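Local coordinates for protein chinitase A (Streptomyces coelicolor, PDB 3EBV) that probably hydrolyses internal glycosidic bonds of chitin, this chain being the glycosyl hydrolase family 18 TIM-barrel domain of a longer protein, at residues Q12-G17 against A34-D39; T19-S24 against S272-A277; D154-Q159 against A206-E211; D171-V176 against G212-S217. All coordinates share one frame; numbering follows the deposited sequence.

Contact 1: Q12-G17 against A34-D39; sequences QNFNNG and AVAFAD
Ala36 O accepts the single direct hydrogen bond of this contact, from Asn13 N at 2.8 Å; the N-H points well at the oxygen (161°), although the donor is tilted 33° from the carbonyl plane. Carbons of both Phe14 and Asn13 also crowd this oxygen. Phe14 turns its CE2-CD2 ring edge to it, CE2 lying 3.3 Å from Ala36 O close to the ring plane, setting the weakly positive C-H rim against the carbonyl, and Asn13 CB approaches Ala36 O equally closely. The bond continues the parallel pairing of the first two strands of the family 18 TIM barrel, Gln12 bridging Ala36 where strand 6-12 gives way to its loop. The Ala36-Phe37 peptide is cis, a non-proline bond of the kind known at strand ends of family 18 barrels; Ala36 CB lies over the centre of the Phe37 ring, 3.4 Å above its plane, an arrangement consistent with the cis bond. Asn13 CG stands anti to the backbone N (chi1 -176°), carrying the amide away from Ala36 O, so that OD1 accepts from Asp52 N and ND2 donates to Asn50 O. A water accepts from Phe37 N at 3.1 Å and, more weakly, from Asn13 ND2. The Phe14 ring carries Gln12 CB over the centre of one face, and Phe14 CE2 reaches Phe37 CE2 at 4.2 Å. The amides of Gln12 and Asn16 bond each other twice, Gln12 NE2 to Asn16 OD1 at 2.9 Å and Asn16 ND2 to Gln12 OE1 at 3.0 Å, each donor standing above the other's carbonyl plane; Ser272 OG also bonds Gln12 OE1.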
loop_
_atom_site.group_PDB
_atom_site.type_symbol
_atom_site.label_atom_id
_atom_site.label_comp_id
_atom_site.label_asym_id
_atom_site.label_seq_id
_atom_site.Cartn_x
_atom_site.Cartn_y
_atom_site.Cartn_z
ATOM N N GLN A 12 11.604 2.657 3.600
ATOM C CA GLN A 12 11.732 2.829 5.060
ATOM C C GLN A 12 12.414 4.114 5.515
ATOM O O GLN A 12 13.581 4.343 5.190
ATOM C CB GLN A 12 12.507 1.685 5.670
ATOM C CG GLN A 12 11.837 0.296 5.409
ATOM C CD GLN A 12 12.749 -0.888 5.747
ATOM O OE1 GLN A 12 12.401 -2.033 5.500
ATOM N NE2 GLN A 12 13.916 -0.620 6.396
ATOM N N ASN A 13 11.703 4.893 6.307
ATOM C CA ASN A 13 12.325 6.049 7.009
ATOM C C ASN A 13 12.920 5.614 8.332
ATOM O O ASN A 13 12.702 6.267 9.353
ATOM C CB ASN A 13 11.249 7.136 7.229
ATOM C CG ASN A 13 11.829 8.405 7.859
ATOM O OD1 ASN A 13 12.907 8.828 7.474
ATOM N ND2 ASN A 13 11.100 8.997 8.797
ATOM N N PHE A 14 13.668 4.514 8.315
ATOM C CA PHE A 14 14.235 3.949 9.544
ATOM C C PHE A 14 15.121 2.801 9.132
ATOM O O PHE A 14 15.005 2.282 8.017
ATOM C CB PHE A 14 13.149 3.489 10.542
ATOM C CG PHE A 14 12.176 2.471 9.963
ATOM C CD1 PHE A 14 12.453 1.113 10.056
ATOM C CD2 PHE A 14 11.005 2.895 9.350
ATOM C CE1 PHE A 14 11.584 0.167 9.500
ATOM C CE2 PHE A 14 10.116 1.950 8.818
ATOM C CZ PHE A 14 10.410 0.597 8.889
ATOM N N ASN A 15 15.995 2.377 10.038
ATOM C CA ASN A 15 16.897 1.270 9.766
ATOM C C ASN A 15 16.455 0.063 10.588
ATOM O O ASN A 15 16.414 0.125 11.840
ATOM C CB ASN A 15 18.332 1.714 10.172
ATOM C CG ASN A 15 19.383 0.645 9.942
ATOM O OD1 ASN A 15 19.099 -0.477 9.570
ATOM N ND2 ASN A 15 20.638 1.010 10.204
ATOM N N ASN A 16 16.080 -1.032 9.908
ATOM C CA ASN A 16 15.674 -2.262 10.574
ATOM C C ASN A 16 16.579 -3.441 10.210
ATOM O O ASN A 16 16.197 -4.596 10.379
ATOM C CB ASN A 16 14.218 -2.646 10.223
ATOM C CG ASN A 16 14.035 -2.864 8.711
ATOM O OD1 ASN A 16 15.014 -2.812 7.962
ATOM N ND2 ASN A 16 12.781 -3.082 8.266
ATOM N N GLY A 17 17.775 -3.135 9.731
ATOM C CA GLY A 17 18.675 -4.185 9.299
ATOM C C GLY A 17 18.643 -4.422 7.793
ATOM O O GLY A 17 19.558 -5.046 7.250
ATOM N N ALA A 34 5.765 4.606 -1.226
ATOM C CA ALA A 34 5.112 4.961 0.038
ATOM C C ALA A 34 6.165 5.107 1.143
ATOM O O ALA A 34 6.866 4.146 1.492
ATOM C CB ALA A 34 4.032 3.919 0.406
ATOM N N VAL A 35 6.304 6.345 1.649
ATOM C CA VAL A 35 7.295 6.660 2.669
ATOM C C VAL A 35 6.773 6.205 4.039
ATOM O O VAL A 35 5.720 6.676 4.530
ATOM C CB VAL A 35 7.572 8.152 2.636
ATOM C CG1 VAL A 35 8.447 8.555 3.851
ATOM C CG2 VAL A 35 8.248 8.510 1.339
ATOM N N ALA A 36 7.494 5.276 4.670
ATOM C CA ALA A 36 7.047 4.636 5.883
ATOM C C ALA A 36 7.891 5.104 7.095
ATOM O O ALA A 36 9.040 4.674 7.200
ATOM C CB ALA A 36 7.174 3.093 5.732
ATOM N N PHE A 37 7.368 5.895 8.046
ATOM C CA PHE A 37 5.977 6.334 8.148
ATOM C C PHE A 37 5.940 7.734 8.764
ATOM O O PHE A 37 6.943 8.200 9.353
ATOM C CB PHE A 37 5.218 5.432 9.115
ATOM C CG PHE A 37 5.118 3.993 8.685
ATOM C CD1 PHE A 37 4.117 3.594 7.796
ATOM C CD2 PHE A 37 5.997 3.044 9.185
ATOM C CE1 PHE A 37 4.011 2.261 7.407
ATOM C CE2 PHE A 37 5.880 1.695 8.800
ATOM C CZ PHE A 37 4.889 1.314 7.899
ATOM N N ALA A 38 4.784 8.369 8.659
ATOM C CA ALA A 38 4.507 9.551 9.496
ATOM C C ALA A 38 4.416 9.092 10.955
ATOM O O ALA A 38 4.180 7.915 11.224
ATOM C CB ALA A 38 3.253 10.264 9.059
ATOM N N ASP A 39 4.662 10.014 11.884
ATOM C CA ASP A 39 4.629 9.753 13.325
ATOM C C ASP A 39 3.311 10.341 13.911
ATOM O O ASP A 39 2.882 11.404 13.487
ATOM C CB ASP A 39 5.858 10.423 13.979
ATOM C CG ASP A 39 7.193 9.672 13.689
ATOM O OD1 ASP A 39 7.200 8.431 13.835
ATOM O OD2 ASP A 39 8.212 10.328 13.364
HETATM O O HOH W 1 9.368 6.566 10.300
#

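Contact 2: T19-S24 against S272-A277; sequences TVQKIS and STNWDA
Thr273, Asn274 and Ala277, on the short helix that follows barrel strand 267-271, receive Thr19 and Gln21 from the loop after the first strand. Ser272 is the N-cap: its OG accepts from Trp275 N at 3.1 Å. Thr273 then makes the shortest bond across the contact, OG1 donating to Gln21 OE1 at 2.8 Å nearly along the C=O axis (165° at the oxygen). Gln21 reaches it because its chain runs straight beyond CG (chi2 -178°). Asn274 comes next, and its ND2 has two acceptors: Thr19 O at 2.9 Å, in the plane of both the carbonyl and the amide, and a water also 2.9 Å from Asn274 ND2. That water donates to Gln21 O at 2.8 Å, so the carbonyls of Thr19 and Gln21 are both tied to one amide, the second through water; the OD1 of this amide is meanwhile held by Gln12 N. The Asn274 and Gln21 amide planes stand 62° apart, and their side chains cross rather than stack. Were Gln21 an alanine, Thr273 OG1 would probably be left with only its weak bond to Tyr10 O, and a gap would open beside Ala277. At Ala277 the contact turns to packing: the methyl CB lies 3.5 Å from Gln21 NE2 and 3.9 Å from Thr19 CB, while Thr19 OG1 bonds the hydroxyl of Thr278.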
loop_
_atom_site.group_PDB
_atom_site.type_symbol
_atom_site.label_atom_id
_atom_site.label_comp_id
_atom_site.label_asym_id
_atom_site.label_seq_id
_atom_site.Cartn_x
_atom_site.Cartn_y
_atom_site.Cartn_z
ATOM N N THR A 19 18.752 -3.122 3.735
ATOM C CA THR A 19 19.629 -2.193 3.029
ATOM C C THR A 19 19.123 -0.761 3.109
ATOM O O THR A 19 17.985 -0.488 2.724
ATOM C CB THR A 19 19.758 -2.607 1.534
ATOM O OG1 THR A 19 20.395 -3.887 1.456
ATOM C CG2 THR A 19 20.593 -1.614 0.725
ATOM N N VAL A 20 19.943 0.146 3.629
ATOM C CA VAL A 20 19.549 1.538 3.708
ATOM C C VAL A 20 19.567 2.158 2.331
ATOM O O VAL A 20 20.495 1.933 1.532
ATOM C CB VAL A 20 20.495 2.326 4.685
ATOM C CG1 VAL A 20 20.260 3.829 4.581
ATOM C CG2 VAL A 20 20.237 1.865 6.101
ATOM N N GLN A 21 18.521 2.944 2.042
ATOM C CA GLN A 21 18.364 3.561 0.740
ATOM C C GLN A 21 17.980 5.023 0.851
ATOM O O GLN A 21 17.191 5.384 1.731
ATOM C CB GLN A 21 17.240 2.879 -0.089
ATOM C CG GLN A 21 17.490 1.411 -0.427
ATOM C CD GLN A 21 16.382 0.841 -1.282
ATOM O OE1 GLN A 21 15.204 0.933 -0.907
ATOM N NE2 GLN A 21 16.738 0.214 -2.410
ATOM N N LYS A 22 18.506 5.836 -0.065
ATOM C CA LYS A 22 17.900 7.144 -0.348
ATOM C C LYS A 22 16.695 6.898 -1.250
ATOM O O LYS A 22 16.578 5.830 -1.870
ATOM C CB LYS A 22 18.897 8.079 -1.043
ATOM C CG LYS A 22 20.107 8.369 -0.154
ATOM C CD LYS A 22 21.143 9.207 -0.879
ATOM C CE LYS A 22 22.289 9.547 0.060
ATOM N NZ LYS A 22 23.454 10.209 -0.613
ATOM N N ILE A 23 15.807 7.879 -1.354
ATOM C CA ILE A 23 14.728 7.760 -2.337
ATOM C C ILE A 23 15.302 7.524 -3.740
ATOM O O ILE A 23 14.729 6.790 -4.532
ATOM C CB ILE A 23 13.808 9.027 -2.296
ATOM C CG1 ILE A 23 12.966 9.027 -0.999
ATOM C CG2 ILE A 23 12.973 9.179 -3.589
ATOM C CD1 ILE A 23 11.780 7.980 -0.992
ATOM N N SER A 24 16.426 8.162 -4.074
ATOM C CA SER A 24 17.032 8.029 -5.409
ATOM C C SER A 24 17.551 6.611 -5.677
ATOM O O SER A 24 17.785 6.261 -6.841
ATOM C CB SER A 24 18.206 9.002 -5.547
ATOM O OG SER A 24 19.149 8.767 -4.505
ATOM N N SER A 272 9.531 -4.476 1.640
ATOM C CA SER A 272 9.747 -3.047 1.407
ATOM C C SER A 272 10.815 -2.938 0.306
ATOM O O SER A 272 11.476 -3.924 -0.027
ATOM C CB SER A 272 10.300 -2.356 2.676
ATOM O OG SER A 272 11.552 -2.971 3.022
ATOM N N THR A 273 11.030 -1.742 -0.222
ATOM C CA THR A 273 12.110 -1.541 -1.211
ATOM C C THR A 273 13.466 -1.936 -0.576
ATOM O O THR A 273 14.337 -2.485 -1.262
ATOM C CB THR A 273 12.133 -0.097 -1.760
ATOM O OG1 THR A 273 12.463 0.817 -0.715
ATOM C CG2 THR A 273 10.737 0.300 -2.292
ATOM N N ASN A 274 13.596 -1.699 0.717
ATOM C CA ASN A 274 14.891 -1.981 1.412
ATOM C C ASN A 274 15.142 -3.463 1.476
ATOM O O ASN A 274 16.272 -3.935 1.191
ATOM C CB ASN A 274 14.849 -1.358 2.814
ATOM C CG ASN A 274 14.493 0.111 2.767
ATOM O OD1 ASN A 274 13.302 0.494 2.681
ATOM N ND2 ASN A 274 15.520 0.974 2.832
ATOM N N TRP A 275 14.112 -4.240 1.846
ATOM C CA TRP A 275 14.287 -5.683 1.856
ATOM C C TRP A 275 14.451 -6.217 0.424
ATOM O O TRP A 275 15.226 -7.159 0.201
ATOM C CB TRP A 275 13.124 -6.377 2.559
ATOM C CG TRP A 275 13.093 -6.199 4.037
ATOM C CD1 TRP A 275 12.085 -5.661 4.772
ATOM C CD2 TRP A 275 14.115 -6.572 4.971
ATOM N NE1 TRP A 275 12.388 -5.687 6.119
ATOM C CE2 TRP A 275 13.643 -6.229 6.266
ATOM C CE3 TRP A 275 15.374 -7.198 4.842
ATOM C CZ2 TRP A 275 14.403 -6.455 7.450
ATOM C CZ3 TRP A 275 16.146 -7.401 6.022
ATOM C CH2 TRP A 275 15.639 -7.047 7.303
ATOM N N ASP A 276 13.783 -5.596 -0.554
ATOM C CA ASP A 276 13.973 -6.012 -1.966
ATOM C C ASP A 276 15.474 -5.874 -2.350
ATOM O O ASP A 276 16.059 -6.788 -2.940
ATOM C CB ASP A 276 13.041 -5.127 -2.832
ATOM C CG ASP A 276 13.037 -5.434 -4.347
ATOM O OD1 ASP A 276 13.128 -6.618 -4.755
ATOM O OD2 ASP A 276 12.892 -4.405 -5.075
ATOM N N ALA A 277 16.073 -4.758 -1.939
ATOM C CA ALA A 277 17.503 -4.465 -2.253
ATOM C C ALA A 277 18.418 -5.472 -1.561
ATOM O O ALA A 277 19.390 -5.956 -2.187
ATOM C CB ALA A 277 17.850 -3.064 -1.821
HETATM O O HOH W 2 15.740 3.776 3.573
#

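Contact 3: D154-Q159 against A206-E211; sequences DMQSTQ and ACIQLE
Met155, present as selenomethionine, touches Gln209 through its terminal methyl, CE lying 3.7 Å from Gln209 CG. Its chain is bent at both outer torsions (chi2 -72°, chi3 -73°), which curls the selenium and CE back so that the Met155 and Gln209 side chains cross at about a right angle, with CE on CG, instead of lying alongside each other. Gln209, by contrast, is extended beyond CG (chi2 170°), and this carries its amide past the methyl until NE2 stands 4.0 Å from Met155 CB. Ile208 serves the other flank. Its CG2 branch is anti to the backbone N and meets Met155 O at 3.6 Å, while CD1, at the end of the other branch, approaches Gln156 O at 3.9 Å. A water joins Gln209 to Met155, accepting from Gln209 NE2 at 3.1 Å and lying 2.9 Å from Met155 O, to which it probably donates. With an alanine in place of Gln209 the amide is gone; the water would probably lose its hold on this helix and the selenomethionine methyl be freer to turn. Just along the loop, Ser157 OG accepts from Gln159 N at 3.2 Å, an ST turn in the loop ahead of helix 161-168. The contact thus seats the loop after barrel strand 145-148 on the end of helix 199-210, whose Cys207 is disulfide-bonded to Cys189; Met155 and Gln209 both also touch Val176 and Met178 of strand 175-179. With no direct hydrogen bond between the segments, cohesion comes from methyl and methylene packing, and the one polar link is made through water.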
loop_
_atom_site.group_PDB
_atom_site.type_symbol
_atom_site.label_atom_id
_atom_site.label_comp_id
_atom_site.label_asym_id
_atom_site.label_seq_id
_atom_site.Cartn_x
_atom_site.Cartn_y
_atom_site.Cartn_z
ATOM N N ASP A 154 -9.201 -7.125 7.660
ATOM C CA ASP A 154 -9.929 -5.875 7.414
ATOM C C ASP A 154 -10.752 -5.885 6.122
ATOM O O ASP A 154 -11.512 -4.927 5.881
ATOM C CB ASP A 154 -8.933 -4.723 7.351
ATOM C CG ASP A 154 -8.171 -4.522 8.655
ATOM O OD1 ASP A 154 -8.826 -4.487 9.716
ATOM O OD2 ASP A 154 -6.931 -4.405 8.603
HETATM N N MSE A 155 -10.592 -6.919 5.284
HETATM C CA MSE A 155 -11.288 -6.970 3.992
HETATM C C MSE A 155 -11.951 -8.338 3.762
HETATM O O MSE A 155 -12.136 -8.751 2.610
HETATM C CB MSE A 155 -10.320 -6.703 2.832
HETATM C CG MSE A 155 -9.461 -5.425 2.945
HETATM SE SE MSE A 155 -10.529 -3.781 2.673
HETATM C CE MSE A 155 -10.799 -3.925 0.791
ATOM N N GLN A 156 -12.364 -8.991 4.836
ATOM C CA GLN A 156 -13.037 -10.292 4.733
ATOM C C GLN A 156 -14.488 -10.161 4.280
ATOM O O GLN A 156 -15.066 -11.104 3.768
ATOM C CB GLN A 156 -12.934 -11.028 6.065
ATOM C CG GLN A 156 -11.576 -11.751 6.222
ATOM C CD GLN A 156 -11.494 -13.017 5.351
ATOM O OE1 GLN A 156 -10.959 -12.999 4.207
ATOM N NE2 GLN A 156 -11.962 -14.102 5.900
ATOM N N SER A 157 -15.050 -8.968 4.444
ATOM C CA SER A 157 -16.358 -8.658 3.863
ATOM C C SER A 157 -16.437 -7.147 3.717
ATOM O O SER A 157 -15.581 -6.396 4.232
ATOM C CB SER A 157 -17.508 -9.121 4.768
ATOM O OG SER A 157 -17.644 -8.321 5.924
ATOM N N THR A 158 -17.500 -6.706 3.055
ATOM C CA THR A 158 -17.726 -5.280 2.826
ATOM C C THR A 158 -18.020 -4.554 4.120
ATOM O O THR A 158 -18.007 -3.339 4.133
ATOM C CB THR A 158 -18.859 -5.030 1.832
ATOM O OG1 THR A 158 -20.053 -5.608 2.363
ATOM C CG2 THR A 158 -18.555 -5.636 0.467
ATOM N N GLN A 159 -18.223 -5.309 5.197
ATOM C CA GLN A 159 -18.429 -4.758 6.530
ATOM C C GLN A 159 -17.125 -4.435 7.274
ATOM O O GLN A 159 -17.172 -3.828 8.315
ATOM C CB GLN A 159 -19.312 -5.716 7.383
ATOM C CG GLN A 159 -20.636 -6.136 6.703
ATOM C CD GLN A 159 -21.375 -4.942 6.134
ATOM O OE1 GLN A 159 -21.699 -4.888 4.931
ATOM N NE2 GLN A 159 -21.622 -3.955 6.989
ATOM N N ALA A 206 -8.407 -11.650 -3.096
ATOM C CA ALA A 206 -8.606 -10.504 -4.011
ATOM C C ALA A 206 -10.015 -10.525 -4.595
ATOM O O ALA A 206 -10.649 -9.477 -4.756
ATOM C CB ALA A 206 -7.568 -10.496 -5.102
ATOM N N CYS A 207 -10.524 -11.715 -4.868
ATOM C CA CYS A 207 -11.895 -11.872 -5.391
ATOM C C CYS A 207 -12.944 -11.201 -4.486
ATOM O O CYS A 207 -13.952 -10.672 -4.973
ATOM C CB CYS A 207 -12.146 -13.397 -5.478
ATOM S SG CYS A 207 -13.811 -13.881 -5.952
ATOM N N ILE A 208 -12.760 -11.234 -3.166
ATOM C CA ILE A 208 -13.760 -10.625 -2.280
ATOM C C ILE A 208 -13.847 -9.116 -2.611
ATOM O O ILE A 208 -14.944 -8.537 -2.620
ATOM C CB ILE A 208 -13.369 -10.783 -0.780
ATOM C CG1 ILE A 208 -13.223 -12.255 -0.387
ATOM C CG2 ILE A 208 -14.384 -10.101 0.134
ATOM C CD1 ILE A 208 -12.594 -12.425 0.985
ATOM N N GLN A 209 -12.687 -8.481 -2.845
ATOM C CA GLN A 209 -12.667 -7.045 -3.212
ATOM C C GLN A 209 -13.272 -6.811 -4.596
ATOM O O GLN A 209 -14.087 -5.878 -4.779
ATOM C CB GLN A 209 -11.223 -6.541 -3.158
ATOM C CG GLN A 209 -10.686 -6.587 -1.736
ATOM C CD GLN A 209 -9.194 -6.323 -1.631
ATOM O OE1 GLN A 209 -8.640 -5.513 -2.368
ATOM N NE2 GLN A 209 -8.554 -7.025 -0.702
ATOM N N LEU A 210 -12.872 -7.640 -5.563
ATOM C CA LEU A 210 -13.305 -7.488 -6.964
ATOM C C LEU A 210 -14.799 -7.744 -7.148
ATOM O O LEU A 210 -15.393 -7.181 -8.085
ATOM C CB LEU A 210 -12.478 -8.368 -7.904
ATOM C CG LEU A 210 -10.968 -8.060 -7.927
ATOM C CD1 LEU A 210 -10.157 -9.273 -8.395
ATOM C CD2 LEU A 210 -10.735 -6.814 -8.830
ATOM N N GLU A 211 -15.365 -8.604 -6.312
ATOM C CA GLU A 211 -16.810 -8.885 -6.344
ATOM C C GLU A 211 -17.580 -8.015 -5.358
ATOM O O GLU A 211 -18.825 -8.091 -5.322
ATOM C CB GLU A 211 -17.082 -10.393 -6.061
ATOM C CG GLU A 211 -16.463 -11.314 -7.102
ATOM C CD GLU A 211 -16.847 -12.791 -6.890
ATOM O OE1 GLU A 211 -17.334 -13.151 -5.775
ATOM O OE2 GLU A 211 -16.631 -13.575 -7.862
HETATM O O HOH W 3 -10.057 -9.345 0.707
#

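Contact 4: D171-V176 against G212-S217; sequences DILTVV and GGLAPS
With CG anti to the backbone N (chi1 173°), Leu173 meets Leu214, whose CG lies beside its own N (chi1 -64°) with the chain extended. The two side chains cross at about a right angle, and CD2 of Leu173 comes 3.9 Å from CD2 of Leu214. The other methyl, Leu214 CD1, touches Val176 CG2 at 4.1 Å, so one leucine fork spans two residues of the facing segment. The directions of 173-176 and 214-217 are also 90° apart. Near Ser217 the contact becomes polar, with Thr174 O and Ser217 O only 3.2 Å apart. Both are acceptors, and Arg266 serves both: its NE donates to Ser217 O and its NH2, weakly, to Thr174 O, which probably eases their mutual repulsion. A water donates to Thr174 O at 2.8 Å and is hydrogen-bonded to Ser217 OG at 3.1 Å. Both segments lead into neighbouring parallel strands, 175-179 and 219-224, at the N-terminal ends of those barrel strands. Here Leu214 fills the seam between strand 175-179 and the surrounding helices, touching Phe163 and Leu167 of helix 161-168 and Gln209 of helix 199-210.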
loop_
_atom_site.group_PDB
_atom_site.type_symbol
_atom_site.label_atom_id
_atom_site.label_comp_id
_atom_site.label_asym_id
_atom_site.label_seq_id
_atom_site.Cartn_x
_atom_site.Cartn_y
_atom_site.Cartn_z
ATOM N N ASP A 171 -14.695 6.983 -5.189
ATOM C CA ASP A 171 -14.434 7.938 -6.282
ATOM C C ASP A 171 -13.113 8.723 -6.134
ATOM O O ASP A 171 -12.696 9.378 -7.104
ATOM C CB ASP A 171 -15.593 8.928 -6.344
ATOM C CG ASP A 171 -15.831 9.571 -5.000
ATOM O OD1 ASP A 171 -16.301 8.872 -4.080
ATOM O OD2 ASP A 171 -15.522 10.743 -4.832
ATOM N N ILE A 172 -12.446 8.629 -4.974
ATOM C CA ILE A 172 -11.141 9.295 -4.787
ATOM C C ILE A 172 -10.014 8.303 -4.443
ATOM O O ILE A 172 -8.870 8.709 -4.192
ATOM C CB ILE A 172 -11.176 10.404 -3.700
ATOM C CG1 ILE A 172 -11.689 9.892 -2.366
ATOM C CG2 ILE A 172 -12.026 11.598 -4.209
ATOM C CD1 ILE A 172 -11.438 10.884 -1.194
ATOM N N LEU A 173 -10.348 7.003 -4.435
ATOM C CA LEU A 173 -9.424 5.947 -4.037
ATOM C C LEU A 173 -8.588 5.483 -5.233
ATOM O O LEU A 173 -9.146 5.107 -6.297
ATOM C CB LEU A 173 -10.245 4.784 -3.510
ATOM C CG LEU A 173 -9.501 3.503 -3.199
ATOM C CD1 LEU A 173 -8.562 3.646 -1.974
ATOM C CD2 LEU A 173 -10.601 2.430 -2.900
ATOM N N THR A 174 -7.257 5.466 -5.068
ATOM C CA THR A 174 -6.376 4.943 -6.114
ATOM C C THR A 174 -6.330 3.401 -6.081
ATOM O O THR A 174 -6.767 2.744 -7.042
ATOM C CB THR A 174 -4.952 5.513 -5.984
ATOM O OG1 THR A 174 -5.059 6.965 -5.902
ATOM C CG2 THR A 174 -4.111 5.113 -7.178
ATOM N N VAL A 175 -5.840 2.847 -4.956
ATOM C CA VAL A 175 -5.731 1.384 -4.880
ATOM C C VAL A 175 -5.662 0.929 -3.446
ATOM O O VAL A 175 -5.072 1.594 -2.576
ATOM C CB VAL A 175 -4.506 0.866 -5.697
ATOM C CG1 VAL A 175 -3.182 1.493 -5.221
ATOM C CG2 VAL A 175 -4.409 -0.643 -5.676
ATOM N N VAL A 176 -6.305 -0.228 -3.218
ATOM C CA VAL A 176 -6.190 -0.970 -1.954
ATOM C C VAL A 176 -5.133 -2.026 -2.178
ATOM O O VAL A 176 -5.373 -3.023 -2.870
ATOM C CB VAL A 176 -7.510 -1.631 -1.522
ATOM C CG1 VAL A 176 -7.325 -2.394 -0.222
ATOM C CG2 VAL A 176 -8.589 -0.537 -1.294
ATOM N N GLY A 212 -16.885 -7.196 -4.545
ATOM C CA GLY A 212 -17.530 -6.506 -3.456
ATOM C C GLY A 212 -17.639 -4.995 -3.629
ATOM O O GLY A 212 -17.859 -4.292 -2.653
ATOM N N GLY A 213 -17.447 -4.534 -4.853
ATOM C CA GLY A 213 -17.726 -3.121 -5.188
ATOM C C GLY A 213 -16.522 -2.246 -5.482
ATOM O O GLY A 213 -16.695 -1.061 -5.782
ATOM N N LEU A 214 -15.315 -2.788 -5.391
ATOM C CA LEU A 214 -14.090 -2.068 -5.806
ATOM C C LEU A 214 -13.811 -2.344 -7.271
ATOM O O LEU A 214 -14.005 -3.485 -7.753
ATOM C CB LEU A 214 -12.894 -2.452 -4.928
ATOM C CG LEU A 214 -13.057 -2.050 -3.457
ATOM C CD1 LEU A 214 -11.866 -2.595 -2.689
ATOM C CD2 LEU A 214 -13.137 -0.522 -3.280
ATOM N N ALA A 215 -13.379 -1.316 -8.008
ATOM C CA ALA A 215 -12.991 -1.506 -9.410
ATOM C C ALA A 215 -11.667 -2.315 -9.485
ATOM O O ALA A 215 -10.870 -2.288 -8.534
ATOM C CB ALA A 215 -12.802 -0.134 -10.122
ATOM N N PRO A 216 -11.429 -3.016 -10.591
ATOM C CA PRO A 216 -10.163 -3.754 -10.701
ATOM C C PRO A 216 -8.957 -2.837 -10.522
ATOM O O PRO A 216 -7.954 -3.256 -9.930
ATOM C CB PRO A 216 -10.235 -4.375 -12.105
ATOM C CG PRO A 216 -11.733 -4.583 -12.301
ATOM C CD PRO A 216 -12.340 -3.322 -11.723
ATOM N N SER A 217 -9.027 -1.594 -11.019
ATOM C CA SER A 217 -7.907 -0.685 -10.860
ATOM C C SER A 217 -7.678 -0.298 -9.412
ATOM O O SER A 217 -6.657 0.368 -9.119
ATOM C CB SER A 217 -8.123 0.620 -11.642
ATOM O OG SER A 217 -9.270 1.265 -11.168
HETATM O O HOH W 4 -8.304 3.493 -9.315
#

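From the N terminus, contact 1 closes a short loop between the first two barrel strands, pairing 12-17 with 34-39. Contact 2 starts within that loop, at 19-24, and closes only at 272-277, so contacts 1 and 2 cross; they also touch, through Gln12 with Ser272 and Asn274, bringing the barrel's beginning to the helix 273-278 near its end. Contacts 3 and 4 both fall within the long span of contact 2. They cross each other in turn, their segments alternating along the chain, and meet where Met155 CE packs on Leu214 CD1. Lying across the chain's centre from contacts 1 and 2, they tie strand 175-179 and helix 199-210 to adjoining loops.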